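Local coordinates for protein filamentous hemagglutinin (Bordetella pertussis, PDB 1RWR) that is an adhesin whose secretion domain probably directs its export across the outer membrane by the two-partner secretion pathway, at residues 48-53 with 97-102; 186-191 with 214-219. All blocks are in the same frame, centred on the assembly; numbering follows the deposited sequence.

Interaction 1: residues 48-53 with 97-102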
loop_
_atom_site.group_PDB
_atom_site.type_symbol
_atom_site.label_atom_id
_atom_site.label_comp_id
_atom_site.label_asym_id
_atom_site.label_seq_id
_atom_site.Cartn_x
_atom_site.Cartn_y
_atom_site.Cartn_z
ATOM N N PHE A 48 -5.571 -13.878 7.393
ATOM C CA PHE A 48 -4.245 -14.140 7.905
ATOM C C PHE A 48 -4.374 -14.635 9.337
ATOM O O PHE A 48 -4.940 -13.957 10.180
ATOM C CB PHE A 48 -3.373 -12.881 7.894
ATOM C CG PHE A 48 -3.022 -12.417 6.533
ATOM C CD1 PHE A 48 -1.951 -12.958 5.862
ATOM C CD2 PHE A 48 -3.806 -11.446 5.915
ATOM C CE1 PHE A 48 -1.630 -12.495 4.565
ATOM C CE2 PHE A 48 -3.511 -11.017 4.662
ATOM C CZ PHE A 48 -2.424 -11.532 3.982
ATOM N N ASN A 49 -3.852 -15.819 9.613
ATOM C CA ASN A 49 -4.084 -16.441 10.925
ATOM C C ASN A 49 -3.002 -16.050 11.903
ATOM O O ASN A 49 -1.958 -16.660 11.950
ATOM C CB ASN A 49 -4.216 -17.973 10.811
ATOM C CG ASN A 49 -4.692 -18.628 12.112
ATOM O OD1 ASN A 49 -4.761 -17.981 13.171
ATOM N ND2 ASN A 49 -4.998 -19.926 12.043
ATOM N N ASN A 50 -3.281 -15.020 12.700
ATOM C CA ASN A 50 -2.365 -14.582 13.756
ATOM C C ASN A 50 -2.916 -14.959 15.138
ATOM O O ASN A 50 -2.777 -14.189 16.123
ATOM C CB ASN A 50 -2.174 -13.076 13.661
ATOM C CG ASN A 50 -0.870 -12.574 14.267
ATOM O OD1 ASN A 50 0.127 -13.294 14.399
ATOM N ND2 ASN A 50 -0.854 -11.269 14.560
ATOM N N GLY A 51 -3.551 -16.133 15.187
ATOM C CA GLY A 51 -4.265 -16.596 16.361
ATOM C C GLY A 51 -3.518 -17.686 17.107
ATOM O O GLY A 51 -2.995 -18.594 16.510
ATOM N N LEU A 52 -3.436 -17.542 18.423
ATOM C CA LEU A 52 -2.946 -18.606 19.312
ATOM C C LEU A 52 -4.058 -19.483 19.864
ATOM O O LEU A 52 -3.778 -20.525 20.482
ATOM C CB LEU A 52 -2.163 -17.976 20.469
ATOM C CG LEU A 52 -0.917 -17.182 20.112
ATOM C CD1 LEU A 52 -0.269 -16.618 21.377
ATOM C CD2 LEU A 52 0.113 -17.976 19.331
ATOM N N THR A 53 -5.302 -19.079 19.630
ATOM C CA THR A 53 -6.471 -19.825 20.045
ATOM C C THR A 53 -7.437 -19.996 18.898
ATOM O O THR A 53 -7.455 -19.203 17.950
ATOM C CB THR A 53 -7.184 -19.101 21.187
ATOM O OG1 THR A 53 -7.626 -17.809 20.758
ATOM C CG2 THR A 53 -6.197 -18.811 22.338
ATOM N N LYS A 97 -4.262 -11.268 16.893
ATOM C CA LYS A 97 -3.677 -9.971 17.213
ATOM C C LYS A 97 -3.583 -9.149 15.934
ATOM O O LYS A 97 -3.113 -9.639 14.902
ATOM C CB LYS A 97 -2.283 -10.132 17.826
ATOM C CG LYS A 97 -1.549 -8.817 18.190
ATOM C CD LYS A 97 -0.074 -9.083 18.468
ATOM C CE LYS A 97 0.774 -7.788 18.721
ATOM N NZ LYS A 97 1.130 -7.077 17.457
ATOM N N GLY A 98 -4.014 -7.900 16.008
ATOM C CA GLY A 98 -3.836 -6.991 14.892
ATOM C C GLY A 98 -2.369 -6.815 14.540
ATOM O O GLY A 98 -1.498 -6.768 15.391
ATOM N N ALA A 99 -2.096 -6.663 13.257
ATOM C CA ALA A 99 -0.716 -6.509 12.782
ATOM C C ALA A 99 -0.657 -5.637 11.536
ATOM O O ALA A 99 -1.659 -5.454 10.847
ATOM C CB ALA A 99 -0.136 -7.867 12.471
ATOM N N ASP A 100 0.508 -5.063 11.267
ATOM C CA ASP A 100 0.782 -4.464 9.968
ATOM C C ASP A 100 0.762 -5.539 8.875
ATOM O O ASP A 100 1.156 -6.684 9.098
ATOM C CB ASP A 100 2.184 -3.822 9.932
ATOM C CG ASP A 100 2.302 -2.558 10.787
ATOM O OD1 ASP A 100 1.282 -1.958 11.203
ATOM O OD2 ASP A 100 3.425 -2.112 11.082
ATOM N N LEU A 101 0.236 -5.171 7.716
ATOM C CA LEU A 101 0.259 -6.014 6.532
ATOM C C LEU A 101 1.136 -5.351 5.488
ATOM O O LEU A 101 0.985 -4.166 5.199
ATOM C CB LEU A 101 -1.154 -6.234 5.937
ATOM C CG LEU A 101 -2.143 -7.015 6.802
ATOM C CD1 LEU A 101 -3.499 -7.024 6.088
ATOM C CD2 LEU A 101 -1.654 -8.442 7.060
ATOM N N ILE A 102 2.028 -6.137 4.909
ATOM C CA ILE A 102 2.870 -5.710 3.792
ATOM C C ILE A 102 2.760 -6.776 2.736
ATOM O O ILE A 102 3.066 -7.953 3.001
ATOM C CB ILE A 102 4.366 -5.570 4.218
ATOM C CG1 ILE A 102 4.564 -4.654 5.427
ATOM C CG2 ILE A 102 5.166 -5.053 3.056
ATOM C CD1 ILE A 102 4.379 -5.307 6.755
#
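Asn50 and Phe48, at the end of strand 45-50, meet Lys97, Ala99 and Leu101 where the chain rounds a corner of the parallel beta-helix of this secretion domain. Residues 97 and 98 lie between strand 91-96, which pairs with 45-50, and strand 99-104, which belongs to the large parallel sheet.

The polar part is centred on Asn50. Its ND2 donates to the backbone O of Lys97 at 2.8 Å, with an N-H...O angle of 158°. The acceptor lies close to the plane of the amide, while the donor is tilted from the plane of the Lys97 carbonyl. CG stands anti to the backbone N of Asn50 (chi1 -156°), which carries the amide across to the corner. Carbon groups flank the same nitrogen: the Lys97 CB methylene is 3.7 Å from Asn50 ND2, and the Ala99 CB methyl is 4.1 Å from it. The lysine chain then leads away. The other end of the amide is also used: OD1 accepts from the backbone N of Ala73. This buried group is therefore bonded at both ends and fixed in rotation. It ties the end of strand 45-50 to the chain just ahead of the neighbouring strands 75-80 and 99-104. A weak backbone bond from Lys97 N to Asn50 O, 3.4 Å long, continues the pairing with strand 45-50. The same Asn50 O also bonds to Gln72 NE2.

After strand 45-50 the chain leaves in an Asx turn: Asn49 OD1 accepts from Gly51 N at 3.0 Å.

The apolar part lies inside the coil. Ile76 touches both Phe48 and Leu101 there. Leu101 reaches over one face of the Phe48 ring in a CH-pi contact. Its CD2 is 4.1 Å from the ring centroid, displaced toward the CD2 and CE2 rim.

Interaction 2: residues 186-191 with 214-219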
loop_
_atom_site.group_PDB
_atom_site.type_symbol
_atom_site.label_atom_id
_atom_site.label_comp_id
_atom_site.label_asym_id
_atom_site.label_seq_id
_atom_site.Cartn_x
_atom_site.Cartn_y
_atom_site.Cartn_z
ATOM N N VAL A 186 1.693 7.623 -1.357
ATOM C CA VAL A 186 2.017 6.969 -2.615
ATOM C C VAL A 186 3.455 7.415 -2.931
ATOM O O VAL A 186 3.744 8.629 -3.010
ATOM C CB VAL A 186 1.070 7.377 -3.744
ATOM C CG1 VAL A 186 1.495 6.713 -5.060
ATOM C CG2 VAL A 186 -0.351 7.039 -3.428
ATOM N N VAL A 187 4.364 6.449 -3.026
ATOM C CA VAL A 187 5.803 6.719 -3.161
ATOM C C VAL A 187 6.279 5.974 -4.395
ATOM O O VAL A 187 6.287 4.713 -4.420
ATOM C CB VAL A 187 6.555 6.256 -1.924
ATOM C CG1 VAL A 187 8.079 6.396 -2.100
ATOM C CG2 VAL A 187 6.051 7.007 -0.678
ATOM N N ALA A 188 6.620 6.732 -5.438
ATOM C CA ALA A 188 7.051 6.167 -6.702
ATOM C C ALA A 188 8.508 6.436 -6.968
ATOM O O ALA A 188 9.072 7.418 -6.447
ATOM C CB ALA A 188 6.200 6.704 -7.844
ATOM N N GLY A 189 9.121 5.566 -7.747
ATOM C CA GLY A 189 10.519 5.719 -8.150
ATOM C C GLY A 189 11.405 4.639 -7.554
ATOM O O GLY A 189 10.944 3.749 -6.845
ATOM N N ALA A 190 12.680 4.710 -7.909
ATOM C CA ALA A 190 13.674 3.784 -7.406
ATOM C C ALA A 190 14.100 4.277 -6.049
ATOM O O ALA A 190 14.798 5.287 -5.922
ATOM C CB ALA A 190 14.846 3.670 -8.373
ATOM N N ASN A 191 13.590 3.594 -5.044
ATOM C CA ASN A 191 13.770 3.978 -3.652
ATOM C C ASN A 191 14.009 2.797 -2.760
ATOM O O ASN A 191 13.487 1.725 -2.982
ATOM C CB ASN A 191 12.508 4.676 -3.104
ATOM C CG ASN A 191 12.257 6.048 -3.710
ATOM O OD1 ASN A 191 13.060 6.958 -3.571
ATOM N ND2 ASN A 191 11.114 6.192 -4.378
ATOM N N ALA A 214 7.260 11.268 -18.639
ATOM C CA ALA A 214 6.194 10.310 -18.368
ATOM C C ALA A 214 5.850 10.469 -16.894
ATOM O O ALA A 214 6.561 11.166 -16.154
ATOM C CB ALA A 214 6.611 8.879 -18.731
ATOM N N TYR A 215 4.724 9.869 -16.484
ATOM C CA TYR A 215 4.194 10.067 -15.165
ATOM C C TYR A 215 4.498 8.870 -14.286
ATOM O O TYR A 215 4.036 7.783 -14.569
ATOM C CB TYR A 215 2.677 10.287 -15.250
ATOM C CG TYR A 215 2.399 11.539 -16.002
ATOM C CD1 TYR A 215 2.770 12.750 -15.481
ATOM C CD2 TYR A 215 1.831 11.499 -17.258
ATOM C CE1 TYR A 215 2.546 13.935 -16.173
ATOM C CE2 TYR A 215 1.598 12.666 -17.961
ATOM C CZ TYR A 215 1.974 13.876 -17.418
ATOM O OH TYR A 215 1.753 15.025 -18.121
ATOM N N ALA A 216 5.278 9.069 -13.228
ATOM C CA ALA A 216 5.541 8.030 -12.248
ATOM C C ALA A 216 4.322 7.710 -11.378
ATOM O O ALA A 216 4.138 6.563 -10.949
ATOM C CB ALA A 216 6.693 8.463 -11.368
ATOM N N ILE A 217 3.511 8.727 -11.123
ATOM C CA ILE A 217 2.192 8.575 -10.488
ATOM C C ILE A 217 1.241 9.191 -11.489
ATOM O O ILE A 217 1.437 10.351 -11.910
ATOM C CB ILE A 217 2.094 9.311 -9.136
ATOM C CG1 ILE A 217 3.140 8.757 -8.163
ATOM C CG2 ILE A 217 0.673 9.221 -8.585
ATOM C CD1 ILE A 217 3.275 9.466 -6.847
ATOM N N ASP A 218 0.236 8.440 -11.881
ATOM C CA ASP A 218 -0.765 8.928 -12.803
ATOM C C ASP A 218 -2.140 8.556 -12.310
ATOM O O ASP A 218 -2.506 7.408 -12.343
ATOM C CB ASP A 218 -0.490 8.337 -14.180
ATOM C CG ASP A 218 -1.235 9.030 -15.277
ATOM O OD1 ASP A 218 -1.960 9.998 -15.021
ATOM O OD2 ASP A 218 -1.157 8.602 -16.458
ATOM N N GLY A 219 -2.856 9.552 -11.789
ATOM C CA GLY A 219 -4.221 9.385 -11.319
ATOM C C GLY A 219 -5.199 10.064 -12.265
ATOM O O GLY A 219 -4.996 11.190 -12.656
#
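No ring or side-chain amide bridges Val186 and Ala188 to Ala216 and Ile217. The flat groups that meet side chains here are peptide units. The Ala216 O touches Ala188 CB at 3.7 Å, and the Val186 O lies 4.0 Å from Ile217 CD1. No hydrogen bond crosses between the segments.

The rest is aliphatic contact. The longer branch of Ile217 makes two contacts. CG1 rests against Ala188 CB at 3.7 Å, and CD1 runs on to meet Val186 CG1, also at 3.7 Å. CG1 sits beside the backbone N of Ile217 and the chain then extends (chi2 174°), which lays CD1 along the inner side of strand 183-188. On Val186 a chi1 of 177° turns CG1 to that same Ile217 CD1. Ala216 adds a methyl, its CB 4.0 Å from Ala188 CB.

All four residues are buried inside the parallel beta-helix. Strand 183-188 belongs to one wall and strand 215-219 to another, and the contact spans the interior between them. The chain turns a corner at Ala216 and Ile217, and both alpha-to-beta bonds point at strand 183-188. The coils before and after complete the core. Val186 also touches Val167 on strand 166-169 and Leu232 on strand 229-234. Ile217 touches Leu169, again on strand 166-169, and the Ala216 methyl meets Ser234 and Leu239.

In the fold
Interaction 1 closes along the chain before interaction 2 opens. Their centres lie 30 Å apart, on opposite sides of the centre of the chain, and their nearest atoms are about 12 Å apart without touching. Both reach the same ten-stranded parallel sheet, through strands 99-104 and 183-188, which stand three places apart in its order. Interaction 1 joins that sheet to the mixed sheet holding 45-50. Interaction 2 joins it to the sheet holding 215-219. The two contacts thus sit in separate coils of one beta-helix within the secretion domain, and each ties the shared sheet to a different face of it.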